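Local coordinates for protein pectate lyase (Paenibacillus sp. 0602, PDB 5GT5) that probably cleaves polygalacturonate and partly methylated pectin by calcium-dependent beta-elimination, acting within the chain as an endo-lyase of polysaccharide lyase family 1, at residues Ile273-Arg281 / Gly320-Ser328. The protein carries 1 engineered substitution. Numbering follows the deposited sequence.
Sequences IQDRMPRLR and GITSNGAIS
Asp275 and Asn324 run alongside each other with their carboxylate and amide planes steeply inclined (73°): Asn324 ND2 gives its N-H in its own amide plane to Asp275 OD1, 3.0 Å away, and meets the carboxylate from above. CD1 of Ile327 packs against the same OD1 at 3.4 Å. Toward the start of both segments, OE1 of Gln274 accepts the backbone N-H of Thr322 at 2.8 Å, again from above the carbonyl plane. A chi1 of -69° turns CG of Gln274 away from its own carbonyl carbon, and the extended chain then lays CB and CG near Thr322 O, while NE2 touches CD1 of Ile321. The parallel pairing of strands 279-281 and 324-328, whose axes lie 8° from parallel, illustrates how a parallel beta-helix, the fold of polysaccharide lyase family 1, joins successive turns. Arg279 is bridged with Ile327 and Leu280 with Ser328; Ile327 N reaches Pro278 O (2.9 Å) and Ile327 O accepts Leu280 N (2.9 Å). Before the strand, the cis peptide preceding Pro278 bends the chain, and the bonds from Met277 N to Gly325 O (2.8 Å) and from Asn324 N to Gln274 O (3.0 Å) extend the backbone bonding back to the side-chain contacts. Further out, one water donates to both Ile273 O and Asn324 O, while Lys244 and Ser242 hold the Gln274 amide. CB of Arg276, probably the active-site arginine, leaves its backbone away from 320-328, and its side chain lies about 5 Å from the side chains of Asp174 and Asp178, both probable calcium ligands.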
loop_
_atom_site.group_PDB
_atom_site.type_symbol
_atom_site.label_atom_id
_atom_site.label_comp_id
_atom_site.label_asym_id
_atom_site.label_seq_id
_atom_site.Cartn_x
_atom_site.Cartn_y
_atom_site.Cartn_z
ATOM N N ILE A 273 -8.435 -19.777 -22.886
ATOM C CA ILE A 273 -9.129 -19.332 -21.692
ATOM C C ILE A 273 -10.463 -18.742 -22.161
ATOM O O ILE A 273 -10.480 -17.850 -23.002
ATOM C CB ILE A 273 -8.290 -18.252 -20.941
ATOM C CG1 ILE A 273 -6.822 -18.694 -20.797
ATOM C CG2 ILE A 273 -8.963 -17.893 -19.632
ATOM C CD1 ILE A 273 -6.603 -20.027 -20.059
ATOM N N GLN A 274 -11.563 -19.250 -21.634
ATOM C CA GLN A 274 -12.890 -18.911 -22.173
ATOM C C GLN A 274 -13.426 -17.563 -21.745
ATOM O O GLN A 274 -14.330 -17.031 -22.378
ATOM C CB GLN A 274 -13.911 -19.958 -21.744
ATOM C CG GLN A 274 -13.712 -21.337 -22.394
ATOM C CD GLN A 274 -14.852 -22.288 -22.061
ATOM O OE1 GLN A 274 -15.942 -21.879 -21.630
ATOM N NE2 GLN A 274 -14.597 -23.576 -22.247
ATOM N N ASP A 275 -12.934 -17.016 -20.635
ATOM C CA ASP A 275 -13.652 -15.916 -19.970
ATOM C C ASP A 275 -12.749 -15.220 -18.971
ATOM O O ASP A 275 -11.776 -15.803 -18.474
ATOM C CB ASP A 275 -14.878 -16.525 -19.247
ATOM C CG ASP A 275 -15.973 -15.526 -18.891
ATOM O OD1 ASP A 275 -15.928 -14.326 -19.278
ATOM O OD2 ASP A 275 -16.921 -15.981 -18.205
ATOM N N ARG A 276 -13.083 -13.969 -18.673
ATOM C CA ARG A 276 -12.502 -13.204 -17.562
ATOM C C ARG A 276 -11.036 -12.867 -17.790
ATOM O O ARG A 276 -10.151 -13.244 -17.012
ATOM C CB ARG A 276 -12.701 -13.917 -16.226
ATOM C CG ARG A 276 -14.129 -14.359 -15.945
ATOM C CD ARG A 276 -14.205 -14.797 -14.478
ATOM N NE ARG A 276 -15.559 -15.231 -14.116
ATOM C CZ ARG A 276 -15.840 -15.855 -12.963
ATOM N NH1 ARG A 276 -14.879 -16.153 -12.119
ATOM N NH2 ARG A 276 -17.089 -16.221 -12.698
ATOM N N MET A 277 -10.779 -12.096 -18.840
ATOM C CA MET A 277 -9.397 -11.660 -19.122
ATOM C C MET A 277 -9.241 -10.138 -19.161
ATOM O O MET A 277 -8.920 -9.569 -20.205
ATOM C CB MET A 277 -8.929 -12.265 -20.445
ATOM C CG MET A 277 -8.725 -13.795 -20.354
ATOM S SD MET A 277 -8.527 -14.579 -21.968
ATOM C CE MET A 277 -10.223 -14.556 -22.518
ATOM N N PRO A 278 -9.487 -9.455 -18.024
ATOM C CA PRO A 278 -10.021 -9.906 -16.737
ATOM C C PRO A 278 -11.526 -9.709 -16.683
ATOM O O PRO A 278 -12.119 -9.166 -17.625
ATOM C CB PRO A 278 -9.341 -8.968 -15.755
ATOM C CG PRO A 278 -9.369 -7.630 -16.528
ATOM C CD PRO A 278 -9.199 -8.002 -17.993
ATOM N N ARG A 279 -12.159 -10.159 -15.597
ATOM C CA ARG A 279 -13.502 -9.669 -15.267
ATOM C C ARG A 279 -13.379 -8.740 -14.067
ATOM O O ARG A 279 -13.009 -9.168 -12.967
ATOM C CB ARG A 279 -14.450 -10.811 -14.912
ATOM C CG ARG A 279 -15.907 -10.332 -14.757
ATOM C CD ARG A 279 -16.655 -11.200 -13.744
ATOM N NE ARG A 279 -18.089 -10.970 -13.865
ATOM C CZ ARG A 279 -18.718 -9.903 -13.388
ATOM N NH1 ARG A 279 -18.065 -8.950 -12.712
ATOM N NH2 ARG A 279 -20.033 -9.814 -13.602
ATOM N N LEU A 280 -13.704 -7.469 -14.273
ATOM C CA LEU A 280 -13.562 -6.458 -13.226
ATOM C C LEU A 280 -14.897 -5.936 -12.719
ATOM O O LEU A 280 -15.808 -5.705 -13.506
ATOM C CB LEU A 280 -12.793 -5.270 -13.796
ATOM C CG LEU A 280 -12.586 -4.096 -12.824
ATOM C CD1 LEU A 280 -11.682 -4.476 -11.634
ATOM C CD2 LEU A 280 -11.949 -2.947 -13.610
ATOM N N ARG A 281 -14.993 -5.707 -11.406
ATOM C CA ARG A 281 -16.046 -4.880 -10.804
ATOM C C ARG A 281 -15.400 -3.647 -10.187
ATOM O O ARG A 281 -14.413 -3.758 -9.452
ATOM C CB ARG A 281 -16.744 -5.624 -9.661
ATOM C CG ARG A 281 -17.645 -6.736 -10.083
ATOM C CD ARG A 281 -18.318 -7.359 -8.853
ATOM N NE ARG A 281 -19.437 -8.177 -9.266
ATOM C CZ ARG A 281 -19.418 -9.484 -9.474
ATOM N NH1 ARG A 281 -18.309 -10.204 -9.293
ATOM N NH2 ARG A 281 -20.527 -10.095 -9.868
ATOM N N GLY A 320 -20.184 -26.401 -22.678
ATOM C CA GLY A 320 -19.944 -25.706 -23.924
ATOM C C GLY A 320 -18.764 -24.757 -23.836
ATOM O O GLY A 320 -17.932 -24.878 -22.923
ATOM N N ILE A 321 -18.692 -23.835 -24.785
ATOM C CA ILE A 321 -17.561 -22.915 -24.914
ATOM C C ILE A 321 -18.037 -21.481 -24.749
ATOM O O ILE A 321 -18.732 -20.949 -25.604
ATOM C CB ILE A 321 -16.893 -23.095 -26.275
ATOM C CG1 ILE A 321 -16.410 -24.536 -26.455
ATOM C CG2 ILE A 321 -15.740 -22.112 -26.479
ATOM C CD1 ILE A 321 -15.299 -24.938 -25.510
ATOM N N THR A 322 -17.674 -20.850 -23.631
ATOM C CA THR A 322 -17.878 -19.410 -23.485
ATOM C C THR A 322 -16.759 -18.763 -24.265
ATOM O O THR A 322 -15.659 -19.329 -24.364
ATOM C CB THR A 322 -17.847 -19.039 -22.007
ATOM O OG1 THR A 322 -18.988 -19.672 -21.402
ATOM C CG2 THR A 322 -17.927 -17.520 -21.772
ATOM N N SER A 323 -17.048 -17.624 -24.890
ATOM C CA SER A 323 -16.084 -16.973 -25.789
ATOM C C SER A 323 -16.024 -15.491 -25.516
ATOM O O SER A 323 -16.430 -14.669 -26.341
ATOM C CB SER A 323 -16.471 -17.270 -27.247
ATOM O OG SER A 323 -15.420 -16.960 -28.145
ATOM N N ASN A 324 -15.541 -15.164 -24.317
ATOM C CA ASN A 324 -15.415 -13.798 -23.864
ATOM C C ASN A 324 -13.965 -13.390 -23.755
ATOM O O ASN A 324 -13.082 -14.236 -23.690
ATOM C CB ASN A 324 -16.060 -13.606 -22.492
ATOM C CG ASN A 324 -17.581 -13.738 -22.510
ATOM O OD1 ASN A 324 -18.232 -13.690 -23.571
ATOM N ND2 ASN A 324 -18.156 -13.913 -21.306
ATOM N N GLY A 325 -13.719 -12.101 -23.711
ATOM C CA GLY A 325 -12.380 -11.560 -23.531
ATOM C C GLY A 325 -12.273 -10.752 -22.246
ATOM O O GLY A 325 -12.243 -11.321 -21.142
ATOM N N ALA A 326 -12.212 -9.429 -22.376
ATOM C CA ALA A 326 -12.144 -8.516 -21.229
ATOM C C ALA A 326 -13.549 -8.027 -20.890
ATOM O O ALA A 326 -14.375 -7.763 -21.794
ATOM C CB ALA A 326 -11.233 -7.313 -21.582
ATOM N N ILE A 327 -13.843 -7.922 -19.596
ATOM C CA ILE A 327 -15.187 -7.578 -19.128
ATOM C C ILE A 327 -15.067 -6.530 -18.026
ATOM O O ILE A 327 -14.412 -6.769 -17.004
ATOM C CB ILE A 327 -15.902 -8.822 -18.547
ATOM C CG1 ILE A 327 -15.938 -9.955 -19.575
ATOM C CG2 ILE A 327 -17.354 -8.461 -18.197
ATOM C CD1 ILE A 327 -14.957 -11.072 -19.306
ATOM N N SER A 328 -15.699 -5.376 -18.219
ATOM C CA SER A 328 -15.753 -4.336 -17.203
ATOM C C SER A 328 -17.190 -4.194 -16.734
ATOM O O SER A 328 -18.096 -4.047 -17.564
ATOM C CB SER A 328 -15.315 -2.991 -17.785
ATOM O OG SER A 328 -15.239 -2.032 -16.727
HETATM O O HOH W 1 -12.259 -16.737 -24.929
#